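Local coordinates for ferritin like protein (Caulobacter vibrioides, PDB 3HL1), which is of unknown function but belongs to the ferritin-like family, whose helical-bundle members commonly bind metal, and may do the same, at residues His14-Gly17 with Ala18-Glu22; Glu22-Thr25 with Ile26-Leu30. One frame throughout, in Å; residues are numbered along the deposited sequence.

Interaction 1 of 2, residues His14-Gly17 with Ala18-Glu22; sequences HFQG and AIDLE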
loop_
_atom_site.group_PDB
_atom_site.type_symbol
_atom_site.label_atom_id
_atom_site.label_comp_id
_atom_site.label_asym_id
_atom_site.label_seq_id
_atom_site.Cartn_x
_atom_site.Cartn_y
_atom_site.Cartn_z
ATOM N N HIS A 14 4.744 11.643 -8.955
ATOM C CA HIS A 14 3.572 11.338 -8.124
ATOM C C HIS A 14 3.045 9.907 -8.325
ATOM O O HIS A 14 2.547 9.313 -7.389
ATOM C CB HIS A 14 2.475 12.357 -8.290
ATOM C CG HIS A 14 2.727 13.652 -7.568
ATOM N ND1 HIS A 14 3.605 14.603 -8.034
ATOM C CD2 HIS A 14 2.262 14.128 -6.387
ATOM C CE1 HIS A 14 3.648 15.626 -7.189
ATOM N NE2 HIS A 14 2.860 15.353 -6.166
ATOM N N PHE A 15 3.075 9.380 -9.545
ATOM C CA PHE A 15 2.781 7.980 -9.762
ATOM C C PHE A 15 3.696 7.073 -8.914
ATOM O O PHE A 15 3.225 6.097 -8.252
ATOM C CB PHE A 15 2.934 7.575 -11.238
ATOM C CG PHE A 15 1.868 8.111 -12.161
ATOM C CD1 PHE A 15 0.497 8.114 -11.792
ATOM C CD2 PHE A 15 2.196 8.535 -13.401
ATOM C CE1 PHE A 15 -0.483 8.562 -12.670
ATOM C CE2 PHE A 15 1.229 8.986 -14.289
ATOM C CZ PHE A 15 -0.119 9.011 -13.916
ATOM N N GLN A 16 4.983 7.337 -8.989
ATOM C CA GLN A 16 5.989 6.581 -8.208
ATOM C C GLN A 16 5.733 6.707 -6.725
ATOM O O GLN A 16 5.812 5.705 -6.008
ATOM C CB GLN A 16 7.406 7.050 -8.493
ATOM C CG GLN A 16 8.501 6.161 -7.863
ATOM C CD GLN A 16 8.398 4.757 -8.332
ATOM O OE1 GLN A 16 8.362 4.510 -9.538
ATOM N NE2 GLN A 16 8.304 3.832 -7.410
ATOM N N GLY A 17 5.341 7.905 -6.279
ATOM C CA GLY A 17 5.033 8.117 -4.896
ATOM C C GLY A 17 3.826 7.340 -4.418
ATOM O O GLY A 17 3.837 6.804 -3.292
ATOM N N ALA A 18 2.805 7.286 -5.251
ATOM C CA ALA A 18 1.575 6.571 -4.932
ATOM C C ALA A 18 1.888 5.102 -4.853
ATOM O O ALA A 18 1.458 4.434 -3.919
ATOM C CB ALA A 18 0.446 6.885 -5.958
ATOM N N ILE A 19 2.664 4.559 -5.808
ATOM C CA ILE A 19 2.975 3.141 -5.729
ATOM C C ILE A 19 3.861 2.827 -4.516
ATOM O O ILE A 19 3.672 1.798 -3.882
ATOM C CB ILE A 19 3.487 2.561 -7.070
ATOM C CG1 ILE A 19 2.922 1.114 -7.220
ATOM C CG2 ILE A 19 4.927 2.630 -7.081
ATOM C CD1 ILE A 19 3.030 0.528 -8.542
ATOM N N ASP A 20 4.786 3.727 -4.172
ATOM C CA ASP A 20 5.662 3.517 -2.994
ATOM C C ASP A 20 4.834 3.453 -1.716
ATOM O O ASP A 20 5.090 2.627 -0.832
ATOM C CB ASP A 20 6.685 4.619 -2.859
ATOM C CG ASP A 20 7.794 4.557 -3.922
ATOM O OD1 ASP A 20 7.881 3.608 -4.680
ATOM O OD2 ASP A 20 8.490 5.572 -3.976
ATOM N N LEU A 21 3.805 4.293 -1.635
ATOM C CA LEU A 21 2.970 4.327 -0.439
ATOM C C LEU A 21 2.144 3.071 -0.374
ATOM O O LEU A 21 2.091 2.399 0.670
ATOM C CB LEU A 21 2.076 5.575 -0.413
ATOM C CG LEU A 21 1.077 5.699 0.785
ATOM C CD1 LEU A 21 1.692 5.542 2.160
ATOM C CD2 LEU A 21 0.425 7.042 0.727
ATOM N N GLU A 22 1.540 2.667 -1.499
ATOM C CA GLU A 22 0.724 1.419 -1.492
ATOM C C GLU A 22 1.605 0.228 -1.086
ATOM O O GLU A 22 1.225 -0.615 -0.290
ATOM C CB GLU A 22 0.046 1.129 -2.869
ATOM C CG GLU A 22 -0.917 2.232 -3.329
ATOM C CD GLU A 22 -2.238 2.344 -2.539
ATOM O OE1 GLU A 22 -2.622 1.354 -1.891
ATOM O OE2 GLU A 22 -2.910 3.412 -2.674
#
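His14 opens the first of four successive i to i+4 backbone bonds across this turn of helix 8-35: Ala18 N donates to His14 O over 3.0 Å. The CB of His14 points away from 18-22, and the imidazole is bonded elsewhere, ND1 to Arg10 O and NE2 to Val138 O. Phe15 follows the same pattern, its O accepting from Ile19 N at 2.9 Å, while its ring leans on Ile64 and Ala65 of helix 42-67.

Gln16 is the residue whose side chain works across the turn, in an i to i+4 Gln-Asp side-chain bond on a helix of the ferritin-like fold that packs here against helices 42-67 and 144-157. Its CB leads away, yet the chain bends at chi2 and swings the amide back along the helix, where NE2 gives a hydrogen bond of 2.8 Å to Asp20 OD1. The N-H...O angle is 146°, so the bond is moderately bent. Asp20 OD1 lies almost in the Gln16 amide plane, whereas NE2 approaches the carboxylate from its syn side but 32° out of plane; the two flat groups are turned 49° apart. Gln16 NE2 also stands 3.6 Å from Ile19 CG2, and Gln16 O accepts from Asp20 N at 2.9 Å.

Gly17 closes the series, with Leu21 N bonded to Gly17 O at 3.0 Å.

Gln16 OE1 is bonded to Tyr70 OH and NE2 also to Thr73 O; two oxygen acceptors at NE2 are consistent with the modelled amide orientation. Held from the loop that follows helix 42-67, this neutral amide probably offsets part of the Asp20 charge.

Interaction 2 of 2, residues Glu22-Thr25 with Ile26-Leu30; sequences ELWT and IPYYL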
loop_
_atom_site.group_PDB
_atom_site.type_symbol
_atom_site.label_atom_id
_atom_site.label_comp_id
_atom_site.label_asym_id
_atom_site.label_seq_id
_atom_site.Cartn_x
_atom_site.Cartn_y
_atom_site.Cartn_z
ATOM N N GLU A 22 1.540 2.667 -1.499
ATOM C CA GLU A 22 0.724 1.419 -1.492
ATOM C C GLU A 22 1.605 0.228 -1.086
ATOM O O GLU A 22 1.225 -0.615 -0.290
ATOM C CB GLU A 22 0.046 1.129 -2.869
ATOM C CG GLU A 22 -0.917 2.232 -3.329
ATOM C CD GLU A 22 -2.238 2.344 -2.539
ATOM O OE1 GLU A 22 -2.622 1.354 -1.891
ATOM O OE2 GLU A 22 -2.910 3.412 -2.674
ATOM N N LEU A 23 2.786 0.147 -1.675
ATOM C CA LEU A 23 3.719 -0.942 -1.368
ATOM C C LEU A 23 4.127 -0.929 0.117
ATOM O O LEU A 23 4.209 -1.992 0.783
ATOM C CB LEU A 23 4.986 -0.808 -2.231
ATOM C CG LEU A 23 5.985 -1.983 -2.033
ATOM C CD1 LEU A 23 5.315 -3.322 -2.340
ATOM C CD2 LEU A 23 7.242 -1.851 -2.850
ATOM N N TRP A 24 4.438 0.265 0.635
ATOM C CA TRP A 24 4.788 0.406 2.044
ATOM C C TRP A 24 3.757 -0.246 2.984
ATOM O O TRP A 24 4.140 -0.872 3.946
ATOM C CB TRP A 24 5.036 1.867 2.404
ATOM C CG TRP A 24 5.487 2.106 3.769
ATOM C CD1 TRP A 24 6.759 2.326 4.175
ATOM C CD2 TRP A 24 4.669 2.277 4.913
ATOM N NE1 TRP A 24 6.804 2.507 5.514
ATOM C CE2 TRP A 24 5.532 2.514 6.001
ATOM C CE3 TRP A 24 3.282 2.197 5.144
ATOM C CZ2 TRP A 24 5.069 2.698 7.295
ATOM C CZ3 TRP A 24 2.818 2.387 6.445
ATOM C CH2 TRP A 24 3.705 2.624 7.499
ATOM N N THR A 25 2.466 -0.152 2.687
ATOM C CA THR A 25 1.439 -0.722 3.517
ATOM C C THR A 25 1.432 -2.239 3.488
ATOM O O THR A 25 0.959 -2.840 4.415
ATOM C CB THR A 25 0.019 -0.265 3.146
ATOM O OG1 THR A 25 -0.324 -0.860 1.894
ATOM C CG2 THR A 25 -0.117 1.280 3.077
ATOM N N ILE A 26 1.921 -2.873 2.415
ATOM C CA ILE A 26 1.777 -4.309 2.253
ATOM C C ILE A 26 2.585 -5.106 3.300
ATOM O O ILE A 26 1.993 -5.916 4.035
ATOM C CB ILE A 26 2.020 -4.740 0.762
ATOM C CG1 ILE A 26 0.863 -4.138 -0.084
ATOM C CG2 ILE A 26 2.105 -6.269 0.637
ATOM C CD1 ILE A 26 1.063 -4.129 -1.550
ATOM N N PRO A 27 3.935 -4.913 3.369
ATOM C CA PRO A 27 4.650 -5.550 4.475
ATOM C C PRO A 27 4.173 -5.162 5.865
ATOM O O PRO A 27 4.168 -6.015 6.749
ATOM C CB PRO A 27 6.129 -5.187 4.220
ATOM C CG PRO A 27 6.202 -4.906 2.762
ATOM C CD PRO A 27 4.881 -4.212 2.472
ATOM N N TYR A 28 3.721 -3.904 6.056
ATOM C CA TYR A 28 3.162 -3.471 7.318
ATOM C C TYR A 28 1.951 -4.330 7.727
ATOM O O TYR A 28 1.949 -4.843 8.815
ATOM C CB TYR A 28 2.793 -1.965 7.309
ATOM C CG TYR A 28 2.716 -1.359 8.693
ATOM C CD1 TYR A 28 1.529 -1.435 9.438
ATOM C CD2 TYR A 28 3.842 -0.748 9.290
ATOM C CE1 TYR A 28 1.459 -0.904 10.732
ATOM C CE2 TYR A 28 3.777 -0.212 10.589
ATOM C CZ TYR A 28 2.582 -0.295 11.281
ATOM O OH TYR A 28 2.523 0.158 12.524
ATOM N N TYR A 29 0.941 -4.406 6.884
ATOM C CA TYR A 29 -0.259 -5.146 7.116
ATOM C C TYR A 29 0.018 -6.643 7.188
ATOM O O TYR A 29 -0.604 -7.338 7.958
ATOM C CB TYR A 29 -1.290 -4.896 6.013
ATOM C CG TYR A 29 -1.912 -3.513 5.942
ATOM C CD1 TYR A 29 -1.416 -2.427 6.692
ATOM C CD2 TYR A 29 -2.853 -3.233 4.944
ATOM C CE1 TYR A 29 -1.963 -1.160 6.569
ATOM C CE2 TYR A 29 -3.352 -1.937 4.765
ATOM C CZ TYR A 29 -2.928 -0.913 5.581
ATOM O OH TYR A 29 -3.429 0.382 5.379
ATOM N N LEU A 30 0.890 -7.152 6.328
ATOM C CA LEU A 30 1.210 -8.575 6.316
ATOM C C LEU A 30 1.855 -9.009 7.622
ATOM O O LEU A 30 1.555 -10.100 8.162
ATOM C CB LEU A 30 2.147 -8.938 5.150
ATOM C CG LEU A 30 1.518 -9.069 3.747
ATOM C CD1 LEU A 30 2.639 -9.186 2.653
ATOM C CD2 LEU A 30 0.453 -10.224 3.702
#
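Thr25 sets its CB over one face of the Tyr29 ring, a CH-pi contact 4.0 Å from the ring centroid and 18° off the normal. The two residues are one turn apart in the C-terminal half of helix 8-35, in the ferritin-like fold. The backbone of the same pair is bonded too: Tyr29 N donates to Thr25 O at 2.9 Å, nearly straight at 172°, and that same oxygen sits over the Tyr29 ring.

One residue earlier, the six-membered ring of Trp24 and the ring of Tyr28 lie side by side, their planes only 18° apart. Their centroids are 5.2 Å apart and the rings are slid so far that they barely overlap; the touch is therefore peripheral, Trp24 CH2 to Tyr28 CD2 at 3.8 Å. Both side chains have CG anti to the backbone N, which sends the rings out in the same direction.

Pro27 has no N-H to give, and the helix kinks where the bond from its nitrogen to the preceding turn is missing.

Polar partners farther out hold the rings in place. Trp24 NE1 is bonded to Glu78 O, Tyr28 OH to Ser104 O and Tyr29 OH to Glu122 OE2, while Phe237 meets the Tyr29 ring edge-to-face. Thr25 OG1 lies within hydrogen-bonding distance of both Glu22 O (2.7 Å) and Glu54 OE1 of helix 42-67, and its single proton may serve either; Ile26 also packs on Glu54. Beside the Leu23 backbone, the aliphatic tips meet more loosely, Leu23 CD1 lying 4.4 Å from Ile26 CD1.

How the interactions relate
Following helix 8-35 from its N-terminal part, interaction 1 comes first and interaction 2 takes over at Glu22, the residue they share. Neither closes a long loop: each spans adjoining segments of one helix, and the two run in series, neither nesting nor crossing, with centres 12 Å apart. Residues 14-22 face helices 42-67 and 144-157 and the loop around Tyr70 to Leu74; residues 22-30 reach helices 42-67, 112-121 and 261-283. At the junction, Glu22 OE1 bonds to His57 ND1 and OE2 to Tyr148 OH and to an unidentified bound molecule, so both contacts flank a polar site between helices.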